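Local coordinates for flagellar brake protein YcgR (Escherichia coli K-12, PDB 5Y6G) that acts as a flagellar brake, binding cyclic di-GMP through the PilZ domain described here and then engaging motor proteins to slow swimming and swarming, at residues Y6-A11 against D35-G40; C19-A24 against M57-I62; S80-K85 against T96-F101. All coordinates share one frame; numbering follows the deposited sequence.

Contact 1: Y6-A11 against D35-G40; sequences YFRISA and DLSLGG. With C2E (9,9'-[(2R,3R,3aS,5S,7aR,9R,10R,10aS,12S,14aR)-3,5,10,12-tetrahydroxy-5,12-dioxidooctahydro-2H,7H-difuro[3,2-d:3',2'-j][1,3,7,9,2,8]tetraoxadiphosphacyclododecine-2,9-diyl]bis(2-amino-1,9-dihydro-6H-purin-6-one)), chain C.
Arg8 and Ser37 meet through aliphatic carbon, CG of Arg8 resting 3.9 Å from Ser37 CB, and beyond them one guanine of cyclic di-GMP lies with a face against Arg8 and its N1/N2 edge toward Asp35 and Ser37. The Arg8 guanidinium has C2E N3 3.6 Å above its plane, while NH2 bonds the phosphate oxygen O21 at 2.9 Å and 170°, nearly straight, and also bonds O6 of a second cyclic di-GMP. The chain, extended from CG to NE, carries the guanidinium past Ser37 to the base. Asp35 supplies the acceptor: OD1 takes bonds from both N1 (3.0 Å) and N2 (3.1 Å), reading the Watson-Crick edge. Ser37 OG takes a weak bond from N2 and two weak ones from the amides of Gly39 and Gly40, which ties the turn to the ligand. At Gly39 a CB would collide with the ribose O2'. Behind these groups, Ile9 and Leu36 form an antiparallel hydrogen-bonded pair, N to O 2.8 Å in both directions. Tyr6 closes the far end, Leu38 CB standing 4.0 Å from its ring centroid, 13° off the normal, a CH-pi contact. Arg4 with Arg8, and Asp35, Ser37 and Gly40, match the RxxxR and D/NxSxxG motifs of PilZ domains. Strand 9-10 pairs with the end of strand 28-36, and helix 108-129 packs against Ile9, Leu36 and Leu38.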
loop_
_atom_site.group_PDB
_atom_site.type_symbol
_atom_site.label_atom_id
_atom_site.label_comp_id
_atom_site.label_asym_id
_atom_site.label_seq_id
_atom_site.Cartn_x
_atom_site.Cartn_y
_atom_site.Cartn_z
ATOM N N TYR A 6 -10.098 -11.461 3.839
ATOM C CA TYR A 6 -10.734 -10.152 3.798
ATOM C C TYR A 6 -10.821 -9.632 2.371
ATOM O O TYR A 6 -10.012 -9.984 1.510
ATOM C CB TYR A 6 -9.978 -9.137 4.658
ATOM C CG TYR A 6 -10.028 -9.427 6.135
ATOM C CD1 TYR A 6 -11.150 -9.104 6.886
ATOM C CD2 TYR A 6 -8.953 -10.021 6.782
ATOM C CE1 TYR A 6 -11.202 -9.367 8.241
ATOM C CE2 TYR A 6 -8.996 -10.287 8.135
ATOM C CZ TYR A 6 -10.122 -9.958 8.859
ATOM O OH TYR A 6 -10.168 -10.222 10.207
ATOM N N PHE A 7 -11.820 -8.786 2.133
ATOM C CA PHE A 7 -11.939 -8.101 0.854
ATOM C C PHE A 7 -10.904 -6.987 0.764
ATOM O O PHE A 7 -10.729 -6.208 1.706
ATOM C CB PHE A 7 -13.346 -7.526 0.682
ATOM C CG PHE A 7 -14.373 -8.540 0.253
ATOM C CD1 PHE A 7 -15.146 -8.331 -0.880
ATOM C CD2 PHE A 7 -14.565 -9.702 0.982
ATOM C CE1 PHE A 7 -16.095 -9.262 -1.273
ATOM C CE2 PHE A 7 -15.506 -10.632 0.594
ATOM C CZ PHE A 7 -16.272 -10.414 -0.534
ATOM N N ARG A 8 -10.217 -6.913 -0.371
ATOM C CA ARG A 8 -9.197 -5.902 -0.604
ATOM C C ARG A 8 -9.740 -4.823 -1.532
ATOM O O ARG A 8 -10.191 -5.122 -2.642
ATOM C CB ARG A 8 -7.939 -6.530 -1.204
ATOM C CG ARG A 8 -7.358 -7.648 -0.364
ATOM C CD ARG A 8 -6.070 -8.175 -0.959
ATOM N NE ARG A 8 -5.542 -9.290 -0.182
ATOM C CZ ARG A 8 -4.377 -9.882 -0.425
ATOM N NH1 ARG A 8 -3.614 -9.462 -1.429
ATOM N NH2 ARG A 8 -3.968 -10.892 0.336
ATOM N N ILE A 9 -9.684 -3.572 -1.079
ATOM C CA ILE A 9 -10.141 -2.427 -1.859
ATOM C C ILE A 9 -8.954 -1.832 -2.600
ATOM O O ILE A 9 -7.879 -1.632 -2.021
ATOM C CB ILE A 9 -10.817 -1.370 -0.966
ATOM C CG1 ILE A 9 -11.185 -0.133 -1.789
ATOM C CG2 ILE A 9 -9.903 -0.982 0.185
ATOM C CD1 ILE A 9 -12.026 -0.438 -3.010
ATOM N N SER A 10 -9.148 -1.542 -3.882
ATOM C CA SER A 10 -8.080 -1.022 -4.722
ATOM C C SER A 10 -7.969 0.488 -4.565
ATOM O O SER A 10 -8.977 1.201 -4.535
ATOM C CB SER A 10 -8.324 -1.380 -6.188
ATOM O OG SER A 10 -7.192 -1.072 -6.978
ATOM N N ALA A 11 -6.733 0.970 -4.463
ATOM C CA ALA A 11 -6.524 2.401 -4.319
ATOM C C ALA A 11 -6.297 3.051 -5.680
ATOM O O ALA A 11 -5.806 2.405 -6.612
ATOM C CB ALA A 11 -5.326 2.677 -3.415
ATOM N N ASP A 35 -3.456 -1.397 -2.770
ATOM C CA ASP A 35 -4.755 -1.819 -2.268
ATOM C C ASP A 35 -4.666 -1.937 -0.753
ATOM O O ASP A 35 -3.579 -1.896 -0.170
ATOM C CB ASP A 35 -5.224 -3.128 -2.925
ATOM C CG ASP A 35 -4.299 -4.304 -2.644
ATOM O OD1 ASP A 35 -3.536 -4.265 -1.656
ATOM O OD2 ASP A 35 -4.338 -5.279 -3.423
ATOM N N LEU A 36 -5.823 -2.078 -0.115
ATOM C CA LEU A 36 -5.860 -2.096 1.338
ATOM C C LEU A 36 -6.952 -3.039 1.817
ATOM O O LEU A 36 -7.984 -3.211 1.164
ATOM C CB LEU A 36 -6.091 -0.694 1.911
ATOM C CG LEU A 36 -6.122 -0.558 3.435
ATOM C CD1 LEU A 36 -4.741 -0.802 4.037
ATOM C CD2 LEU A 36 -6.658 0.809 3.840
ATOM N N SER A 37 -6.701 -3.650 2.969
ATOM C CA SER A 37 -7.681 -4.494 3.631
ATOM C C SER A 37 -7.412 -4.452 5.129
ATOM O O SER A 37 -6.460 -3.818 5.593
ATOM C CB SER A 37 -7.630 -5.927 3.093
ATOM O OG SER A 37 -6.403 -6.550 3.433
ATOM N N LEU A 38 -8.265 -5.142 5.889
ATOM C CA LEU A 38 -8.078 -5.229 7.331
ATOM C C LEU A 38 -6.873 -6.081 7.709
ATOM O O LEU A 38 -6.411 -6.004 8.851
ATOM C CB LEU A 38 -9.340 -5.794 7.986
ATOM C CG LEU A 38 -10.635 -5.011 7.770
ATOM C CD1 LEU A 38 -11.819 -5.805 8.295
ATOM C CD2 LEU A 38 -10.561 -3.650 8.445
ATOM N N GLY A 39 -6.357 -6.886 6.782
ATOM C CA GLY A 39 -5.244 -7.769 7.073
ATOM C C GLY A 39 -3.894 -7.228 6.642
ATOM O O GLY A 39 -2.864 -7.615 7.202
ATOM N N GLY A 40 -3.875 -6.343 5.653
ATOM C CA GLY A 40 -2.616 -5.794 5.189
ATOM C C GLY A 40 -2.815 -4.773 4.092
ATOM O O GLY A 40 -3.884 -4.171 3.961
HETATM P P1 C2E C . 0.240 -14.546 3.639
HETATM O O2P C2E C . 1.205 -14.357 2.369
HETATM O O1P C2E C . 1.041 -15.010 4.792
HETATM O "O5'" C2E C . -0.474 -13.150 3.999
HETATM C "C5'" C2E C . -1.229 -12.971 5.197
HETATM C "C4'" C2E C . -2.081 -11.703 5.121
HETATM O "O4'" C2E C . -1.274 -10.569 4.785
HETATM C "C3'" C2E C . -3.131 -11.791 4.006
HETATM O "O3'" C2E C . -4.314 -12.482 4.409
HETATM C "C2'" C2E C . -3.427 -10.304 3.759
HETATM O "O2'" C2E C . -4.437 -9.840 4.654
HETATM C "C1'" C2E C . -2.078 -9.630 4.061
HETATM N N9 C2E C . -1.436 -9.267 2.794
HETATM C C8 C2E C . -0.299 -9.805 2.266
HETATM N N7 C2E C . -0.035 -9.238 1.125
HETATM C C5 C2E C . -0.983 -8.306 0.853
HETATM C C6 C2E C . -1.206 -7.402 -0.214
HETATM O O6 C2E C . -0.444 -7.350 -1.167
HETATM N N1 C2E C . -2.287 -6.595 -0.152
HETATM C C2 C2E C . -3.133 -6.656 0.915
HETATM N N2 C2E C . -4.221 -5.823 0.946
HETATM N N3 C2E C . -2.939 -7.490 1.912
HETATM C C4 C2E C . -1.889 -8.320 1.919
HETATM P P11 C2E C . -5.344 -13.102 3.338
HETATM O O21 C2E C . -5.794 -11.957 2.296
HETATM O O11 C2E C . -6.539 -13.623 4.038
HETATM O O5A C2E C . -4.611 -14.303 2.554
HETATM C C5A C2E C . -4.147 -15.468 3.237
HETATM C C4A C2E C . -3.119 -16.243 2.407
HETATM O O4A C2E C . -3.626 -16.512 1.097
HETATM C C3A C2E C . -1.833 -15.432 2.208
HETATM O O3A C2E C . -0.898 -15.627 3.273
HETATM C C2A C2E C . -1.288 -16.042 0.907
HETATM O O2A C2E C . -0.484 -17.186 1.209
HETATM C C1A C2E C . -2.561 -16.436 0.142
HETATM N N91 C2E C . -2.861 -15.413 -0.866
HETATM C C81 C2E C . -3.908 -14.536 -0.844
HETATM N N71 C2E C . -3.864 -13.770 -1.894
HETATM C C51 C2E C . -2.791 -14.100 -2.653
HETATM C C61 C2E C . -2.259 -13.621 -3.876
HETATM O O61 C2E C . -2.791 -12.704 -4.483
HETATM N N11 C2E C . -1.139 -14.205 -4.355
HETATM C C21 C2E C . -0.550 -15.227 -3.672
HETATM N N21 C2E C . 0.584 -15.798 -4.186
HETATM N N31 C2E C . -1.034 -15.680 -2.540
HETATM C C41 C2E C . -2.139 -15.155 -2.002
HETATM O O HOH W 1 -10.765 -5.892 4.419
HETATM O O HOH W 2 -3.672 -7.616 -3.680
#

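Contact 2: C19-A24 against M57-I62; sequences CQTKLA and MRFAQI
Phe59 and Thr21 approach at about a right angle, the threonine methyl CG2 reaching ring atom CD1 at 3.7 Å from an oblique direction. Leu23 comes to the same ring differently: its CD2 lies in the ring plane, at the edge, 3.8 Å from CE1. That leucine methyl is shared, because Met57 bends at chi3 (60°) and sets CE 4.0 Å from it and 3.6 Å from Phe59 CZ, the Leu23 and Met57 side chains again crossing nearly at right angles. Ile62 takes the other end of the contact, with CG1 4.1 Å from Thr21 CB and CG2 3.7 Å from the Gln20 carbonyl O. The hydroxyl of Thr21 stands opposite the backbone N (chi1 -179°), a setting that directs OG1 to a water at 2.7 Å. The same water donates to Gln61 O at 2.8 Å, so the polar link between these two segments is indirect, and the direct side-chain contacts are mainly van der Waals. An alanine in place of Phe59 would probably leave Thr21 CG2 and Leu23 CD2 facing a gap, with Met57 CE freer to turn. Outward from here, Phe59 also packs on Leu53 and Leu78, and Ile62 on Phe31 and Phe101. The backbones of the two strands come together just beyond, where Gln20 bonds to Glu63. Gln61, with positive phi, and Ile62 form a G1 beta bulge against strand 71-87. The bulge coincides with the corner in strand 58-65, consistent with the sharp curvature of the PilZ beta-barrel sheet.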
loop_
_atom_site.group_PDB
_atom_site.type_symbol
_atom_site.label_atom_id
_atom_site.label_comp_id
_atom_site.label_asym_id
_atom_site.label_seq_id
_atom_site.Cartn_x
_atom_site.Cartn_y
_atom_site.Cartn_z
ATOM N N CYS A 19 3.066 6.341 0.918
ATOM C CA CYS A 19 3.483 5.852 2.222
ATOM C C CYS A 19 5.001 5.935 2.321
ATOM O O CYS A 19 5.704 5.992 1.309
ATOM C CB CYS A 19 3.034 4.400 2.452
ATOM S SG CYS A 19 1.353 4.020 1.914
ATOM N N GLN A 20 5.513 5.929 3.549
ATOM C CA GLN A 20 6.958 5.965 3.728
ATOM C C GLN A 20 7.325 5.369 5.077
ATOM O O GLN A 20 6.523 5.356 6.015
ATOM C CB GLN A 20 7.509 7.388 3.605
ATOM C CG GLN A 20 6.954 8.364 4.626
ATOM C CD GLN A 20 7.552 9.748 4.484
ATOM O OE1 GLN A 20 8.274 10.028 3.527
ATOM N NE2 GLN A 20 7.259 10.623 5.440
ATOM N N THR A 21 8.560 4.881 5.158
ATOM C CA THR A 21 9.101 4.313 6.384
ATOM C C THR A 21 10.618 4.335 6.282
ATOM O O THR A 21 11.183 4.460 5.192
ATOM C CB THR A 21 8.581 2.890 6.626
ATOM O OG1 THR A 21 9.111 2.383 7.857
ATOM C CG2 THR A 21 8.987 1.965 5.486
ATOM N N LYS A 22 11.274 4.230 7.432
ATOM C CA LYS A 22 12.728 4.282 7.497
ATOM C C LYS A 22 13.311 2.874 7.499
ATOM O O LYS A 22 12.710 1.931 8.022
ATOM C CB LYS A 22 13.193 5.045 8.739
ATOM C CG LYS A 22 12.715 6.485 8.797
ATOM C CD LYS A 22 13.272 7.203 10.017
ATOM C CE LYS A 22 14.785 7.311 9.950
ATOM N NZ LYS A 22 15.227 8.126 8.786
ATOM N N LEU A 23 14.486 2.741 6.896
ATOM C CA LEU A 23 15.196 1.474 6.832
ATOM C C LEU A 23 16.308 1.443 7.875
ATOM O O LEU A 23 16.611 2.439 8.534
ATOM C CB LEU A 23 15.766 1.248 5.428
ATOM C CG LEU A 23 14.756 1.174 4.280
ATOM C CD1 LEU A 23 15.456 0.822 2.976
ATOM C CD2 LEU A 23 13.670 0.159 4.587
ATOM N N ALA A 24 16.924 0.267 8.019
ATOM C CA ALA A 24 17.981 0.113 9.015
ATOM C C ALA A 24 19.173 1.013 8.720
ATOM O O ALA A 24 19.894 1.408 9.644
ATOM C CB ALA A 24 18.423 -1.345 9.096
ATOM N N MET A 57 11.206 -8.537 6.452
ATOM C CA MET A 57 11.435 -7.328 7.229
ATOM C C MET A 57 10.158 -6.908 7.947
ATOM O O MET A 57 9.049 -7.081 7.434
ATOM C CB MET A 57 11.928 -6.203 6.321
ATOM C CG MET A 57 13.305 -6.451 5.733
ATOM S SD MET A 57 13.825 -5.156 4.587
ATOM C CE MET A 57 13.816 -3.711 5.648
ATOM N N ARG A 58 10.320 -6.365 9.150
ATOM C CA ARG A 58 9.210 -5.870 9.947
ATOM C C ARG A 58 9.366 -4.369 10.133
ATOM O O ARG A 58 10.467 -3.879 10.399
ATOM C CB ARG A 58 9.143 -6.574 11.308
ATOM C CG ARG A 58 9.252 -8.088 11.213
ATOM C CD ARG A 58 8.536 -8.770 12.367
ATOM N NE ARG A 58 9.433 -9.598 13.169
ATOM C CZ ARG A 58 9.724 -10.866 12.897
ATOM N NH1 ARG A 58 9.196 -11.459 11.835
ATOM N NH2 ARG A 58 10.549 -11.542 13.687
ATOM N N PHE A 59 8.263 -3.641 9.985
ATOM C CA PHE A 59 8.279 -2.185 9.998
ATOM C C PHE A 59 7.386 -1.668 11.115
ATOM O O PHE A 59 6.288 -2.190 11.332
ATOM C CB PHE A 59 7.823 -1.620 8.651
ATOM C CG PHE A 59 8.716 -2.000 7.504
ATOM C CD1 PHE A 59 9.793 -1.203 7.150
ATOM C CD2 PHE A 59 8.482 -3.157 6.780
ATOM C CE1 PHE A 59 10.616 -1.552 6.094
ATOM C CE2 PHE A 59 9.300 -3.511 5.724
ATOM C CZ PHE A 59 10.369 -2.707 5.380
ATOM N N ALA A 60 7.858 -0.636 11.811
ATOM C CA ALA A 60 7.108 0.003 12.882
ATOM C C ALA A 60 6.501 1.306 12.381
ATOM O O ALA A 60 7.223 2.194 11.916
ATOM C CB ALA A 60 8.003 0.273 14.091
ATOM N N GLN A 61 5.177 1.413 12.469
ATOM C CA GLN A 61 4.455 2.652 12.194
ATOM C C GLN A 61 4.803 3.211 10.814
ATOM O O GLN A 61 5.363 4.299 10.671
ATOM C CB GLN A 61 4.724 3.686 13.290
ATOM C CG GLN A 61 4.361 3.215 14.689
ATOM C CD GLN A 61 2.893 2.843 14.825
ATOM O OE1 GLN A 61 2.023 3.712 14.882
ATOM N NE2 GLN A 61 2.613 1.545 14.881
ATOM N N ILE A 62 4.452 2.439 9.786
ATOM C CA ILE A 62 4.536 2.953 8.427
ATOM C C ILE A 62 3.558 4.108 8.287
ATOM O O ILE A 62 2.385 4.001 8.667
ATOM C CB ILE A 62 4.244 1.839 7.411
ATOM C CG1 ILE A 62 5.245 0.693 7.574
ATOM C CG2 ILE A 62 4.277 2.392 5.990
ATOM C CD1 ILE A 62 4.969 -0.488 6.672
HETATM O O HOH W 3 7.919 3.887 9.733
#

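Contact 3: S80-K85 against T96-F101; sequences SISERK and TPRLSF. With C2E (9,9'-[(2R,3R,3aS,5S,7aR,9R,10R,10aS,12S,14aR)-3,5,10,12-tetrahydroxy-5,12-dioxidooctahydro-2H,7H-difuro[3,2-d:3',2'-j][1,3,7,9,2,8]tetraoxadiphosphacyclododecine-2,9-diyl]bis(2-amino-1,9-dihydro-6H-purin-6-one)), chain C.
Ser82 overlaps the aliphatic part of Arg98, its OG lying 3.2 Å from CG in tight packing. Their backbones are tied in both directions: Arg98 N reaches Ser82 O at 2.7 Å and 172°, although the donor stands above the carbonyl plane, and Ser82 N returns a bond to Arg98 O. The bend at chi2 (66°) folds the Arg98 chain along the sheet, so that NE meets Leu99 O at 3.1 Å. That oxygen lies in the guanidinium plane, a bond that should restrain rotation of the group. NH2, in turn, gives a hydrogen bond to the guanine O6 of C2E at 2.8 Å, while NH1 makes a salt bridge to a phosphate oxygen of a second cyclic di-GMP. Ser100 OG donates to the same O6 at 2.9 Å, which places two donors on one carbonyl. A water lies among Ser80 O, Ser82 OG, Arg98 O and Ser100 OG, joining the two strands on the ligand side, and Ser82 OG has a weak bond to the second nucleotide. Further along, Arg84 and Thr96 run side by side and pair through their backbones, Arg84 N to Thr96 O 3.0 Å. On the other face Ile81 and Leu99 point the same way, CG1 to CD2 4.0 Å, and Pro97 adds to this apolar side. In these segments Ser80, Ser82, Arg84, Thr96, Arg98 and Ser100 thus share one face, and Ile81, Pro97 and Leu99, with the exposed Glu83, the other. Two donors on O6 would be consistent with a preference for guanine, which offers a carbonyl there, and the fixed positive charge of Arg98 would probably offset the phosphate of the neighbouring ligand.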
loop_
_atom_site.group_PDB
_atom_site.type_symbol
_atom_site.label_atom_id
_atom_site.label_comp_id
_atom_site.label_asym_id
_atom_site.label_seq_id
_atom_site.Cartn_x
_atom_site.Cartn_y
_atom_site.Cartn_z
ATOM N N SER A 80 6.019 -10.253 0.765
ATOM C CA SER A 80 6.438 -10.675 -0.564
ATOM C C SER A 80 6.774 -9.463 -1.420
ATOM O O SER A 80 6.097 -8.433 -1.347
ATOM C CB SER A 80 5.347 -11.509 -1.244
ATOM O OG SER A 80 5.825 -12.090 -2.442
ATOM N N ILE A 81 7.824 -9.597 -2.227
ATOM C CA ILE A 81 8.174 -8.626 -3.257
ATOM C C ILE A 81 7.932 -9.285 -4.607
ATOM O O ILE A 81 8.569 -10.293 -4.937
ATOM C CB ILE A 81 9.632 -8.155 -3.133
ATOM C CG1 ILE A 81 9.898 -7.572 -1.744
ATOM C CG2 ILE A 81 9.954 -7.127 -4.212
ATOM C CD1 ILE A 81 11.336 -7.154 -1.531
ATOM N N SER A 82 7.007 -8.727 -5.385
ATOM C CA SER A 82 6.704 -9.282 -6.698
ATOM C C SER A 82 6.883 -8.227 -7.782
ATOM O O SER A 82 7.360 -7.121 -7.508
ATOM C CB SER A 82 5.283 -9.851 -6.725
ATOM O OG SER A 82 4.328 -8.863 -6.377
ATOM N N GLU A 83 6.509 -8.559 -9.012
ATOM C CA GLU A 83 6.679 -7.674 -10.155
ATOM C C GLU A 83 5.320 -7.254 -10.696
ATOM O O GLU A 83 4.474 -8.104 -10.991
ATOM C CB GLU A 83 7.491 -8.355 -11.258
ATOM C CG GLU A 83 8.927 -8.656 -10.880
ATOM C CD GLU A 83 9.725 -9.198 -12.045
ATOM O OE1 GLU A 83 9.161 -9.982 -12.837
ATOM O OE2 GLU A 83 10.911 -8.828 -12.179
ATOM N N ARG A 84 5.115 -5.946 -10.823
ATOM C CA ARG A 84 3.960 -5.405 -11.525
ATOM C C ARG A 84 4.406 -4.900 -12.888
ATOM O O ARG A 84 5.398 -4.173 -12.992
ATOM C CB ARG A 84 3.297 -4.276 -10.737
ATOM C CG ARG A 84 2.248 -3.537 -11.545
ATOM C CD ARG A 84 1.407 -2.621 -10.684
ATOM N NE ARG A 84 0.567 -1.753 -11.504
ATOM C CZ ARG A 84 0.994 -0.631 -12.076
ATOM N NH1 ARG A 84 2.253 -0.240 -11.920
ATOM N NH2 ARG A 84 0.163 0.097 -12.807
ATOM N N LYS A 85 3.673 -5.285 -13.927
ATOM C CA LYS A 85 4.030 -4.972 -15.301
ATOM C C LYS A 85 2.889 -4.224 -15.972
ATOM O O LYS A 85 1.732 -4.652 -15.897
ATOM C CB LYS A 85 4.363 -6.246 -16.081
ATOM C CG LYS A 85 5.611 -6.957 -15.589
ATOM C CD LYS A 85 5.781 -8.303 -16.264
ATOM C CE LYS A 85 6.998 -9.041 -15.732
ATOM N NZ LYS A 85 7.063 -10.437 -16.243
ATOM N N THR A 96 8.148 -2.959 -12.207
ATOM C CA THR A 96 8.406 -2.209 -10.987
ATOM C C THR A 96 8.017 -3.073 -9.797
ATOM O O THR A 96 7.098 -3.894 -9.905
ATOM C CB THR A 96 7.635 -0.880 -10.956
ATOM O OG1 THR A 96 6.252 -1.114 -11.247
ATOM C CG2 THR A 96 8.207 0.094 -11.980
ATOM N N PRO A 97 8.690 -2.912 -8.657
ATOM C CA PRO A 97 8.465 -3.832 -7.533
ATOM C C PRO A 97 7.108 -3.621 -6.876
ATOM O O PRO A 97 6.680 -2.489 -6.634
ATOM C CB PRO A 97 9.607 -3.497 -6.562
ATOM C CG PRO A 97 10.584 -2.673 -7.355
ATOM C CD PRO A 97 9.776 -1.959 -8.385
ATOM N N ARG A 98 6.442 -4.732 -6.572
ATOM C CA ARG A 98 5.170 -4.740 -5.863
ATOM C C ARG A 98 5.386 -5.315 -4.471
ATOM O O ARG A 98 5.958 -6.401 -4.322
ATOM C CB ARG A 98 4.122 -5.553 -6.630
ATOM C CG ARG A 98 2.965 -6.071 -5.778
ATOM C CD ARG A 98 2.106 -4.939 -5.229
ATOM N NE ARG A 98 1.075 -5.431 -4.313
ATOM C CZ ARG A 98 -0.063 -5.993 -4.705
ATOM N NH1 ARG A 98 -0.314 -6.145 -5.997
ATOM N NH2 ARG A 98 -0.948 -6.410 -3.809
ATOM N N LEU A 99 4.940 -4.583 -3.457
ATOM C CA LEU A 99 5.123 -4.979 -2.071
ATOM C C LEU A 99 3.812 -5.505 -1.504
ATOM O O LEU A 99 2.738 -4.959 -1.776
ATOM C CB LEU A 99 5.630 -3.805 -1.229
ATOM C CG LEU A 99 6.881 -3.075 -1.735
ATOM C CD1 LEU A 99 7.284 -1.961 -0.778
ATOM C CD2 LEU A 99 8.047 -4.035 -1.956
ATOM N N SER A 100 3.908 -6.577 -0.727
ATOM C CA SER A 100 2.758 -7.165 -0.055
ATOM C C SER A 100 3.036 -7.192 1.440
ATOM O O SER A 100 3.943 -7.897 1.893
ATOM C CB SER A 100 2.472 -8.570 -0.588
ATOM O OG SER A 100 2.106 -8.513 -1.956
ATOM N N PHE A 101 2.260 -6.423 2.201
ATOM C CA PHE A 101 2.434 -6.298 3.639
ATOM C C PHE A 101 1.326 -7.026 4.389
ATOM O O PHE A 101 0.192 -7.132 3.914
ATOM C CB PHE A 101 2.434 -4.833 4.078
ATOM C CG PHE A 101 3.628 -4.066 3.622
ATOM C CD1 PHE A 101 4.793 -4.073 4.375
ATOM C CD2 PHE A 101 3.581 -3.330 2.446
ATOM C CE1 PHE A 101 5.898 -3.363 3.963
ATOM C CE2 PHE A 101 4.679 -2.613 2.020
ATOM C CZ PHE A 101 5.846 -2.628 2.783
HETATM P P1 C2E C . 0.240 -14.546 3.639
HETATM O O2P C2E C . 1.205 -14.357 2.369
HETATM O O1P C2E C . 1.041 -15.010 4.792
HETATM O "O5'" C2E C . -0.474 -13.150 3.999
HETATM C "C5'" C2E C . -1.229 -12.971 5.197
HETATM C "C4'" C2E C . -2.081 -11.703 5.121
HETATM O "O4'" C2E C . -1.274 -10.569 4.785
HETATM C "C3'" C2E C . -3.131 -11.791 4.006
HETATM O "O3'" C2E C . -4.314 -12.482 4.409
HETATM C "C2'" C2E C . -3.427 -10.304 3.759
HETATM O "O2'" C2E C . -4.437 -9.840 4.654
HETATM C "C1'" C2E C . -2.078 -9.630 4.061
HETATM N N9 C2E C . -1.436 -9.267 2.794
HETATM C C8 C2E C . -0.299 -9.805 2.266
HETATM N N7 C2E C . -0.035 -9.238 1.125
HETATM C C5 C2E C . -0.983 -8.306 0.853
HETATM C C6 C2E C . -1.206 -7.402 -0.214
HETATM O O6 C2E C . -0.444 -7.350 -1.167
HETATM N N1 C2E C . -2.287 -6.595 -0.152
HETATM C C2 C2E C . -3.133 -6.656 0.915
HETATM N N2 C2E C . -4.221 -5.823 0.946
HETATM N N3 C2E C . -2.939 -7.490 1.912
HETATM C C4 C2E C . -1.889 -8.320 1.919
HETATM P P11 C2E C . -5.344 -13.102 3.338
HETATM O O21 C2E C . -5.794 -11.957 2.296
HETATM O O11 C2E C . -6.539 -13.623 4.038
HETATM O O5A C2E C . -4.611 -14.303 2.554
HETATM C C5A C2E C . -4.147 -15.468 3.237
HETATM C C4A C2E C . -3.119 -16.243 2.407
HETATM O O4A C2E C . -3.626 -16.512 1.097
HETATM C C3A C2E C . -1.833 -15.432 2.208
HETATM O O3A C2E C . -0.898 -15.627 3.273
HETATM C C2A C2E C . -1.288 -16.042 0.907
HETATM O O2A C2E C . -0.484 -17.186 1.209
HETATM C C1A C2E C . -2.561 -16.436 0.142
HETATM N N91 C2E C . -2.861 -15.413 -0.866
HETATM C C81 C2E C . -3.908 -14.536 -0.844
HETATM N N71 C2E C . -3.864 -13.770 -1.894
HETATM C C51 C2E C . -2.791 -14.100 -2.653
HETATM C C61 C2E C . -2.259 -13.621 -3.876
HETATM O O61 C2E C . -2.791 -12.704 -4.483
HETATM N N11 C2E C . -1.139 -14.205 -4.355
HETATM C C21 C2E C . -0.550 -15.227 -3.672
HETATM N N21 C2E C . 0.584 -15.798 -4.186
HETATM N N31 C2E C . -1.034 -15.680 -2.540
HETATM C C41 C2E C . -2.139 -15.155 -2.002
HETATM O O HOH W 4 4.163 -8.501 -3.606
HETATM O O HOH W 5 5.406 -0.837 -13.829
#

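Contacts 1 and 3, with centres 15 Å apart, hold the same cyclic di-GMP from different parts of the barrel: residues 6-11 and 35-40 supply partners for N1, N2 and a phosphate, residues 96-101 for O6, while Ser82 of 80-85 bonds weakly to the second ligand. They also meet through a long, weak ion pair, Asp35 OD2 to Arg98 NH2 at 3.6 Å. Arg8 and Arg98 each reach that second molecule, consistent with a bound dimer. Contact 2 lies apart: the Cys19 side chain is about 11 Å from a bound C2E, and the centre of contact 2 about 19 Å from that of contact 1. Contact 2 packs on contact 3, Phe59 CD2 to Phe101 CE1 at 3.8 Å.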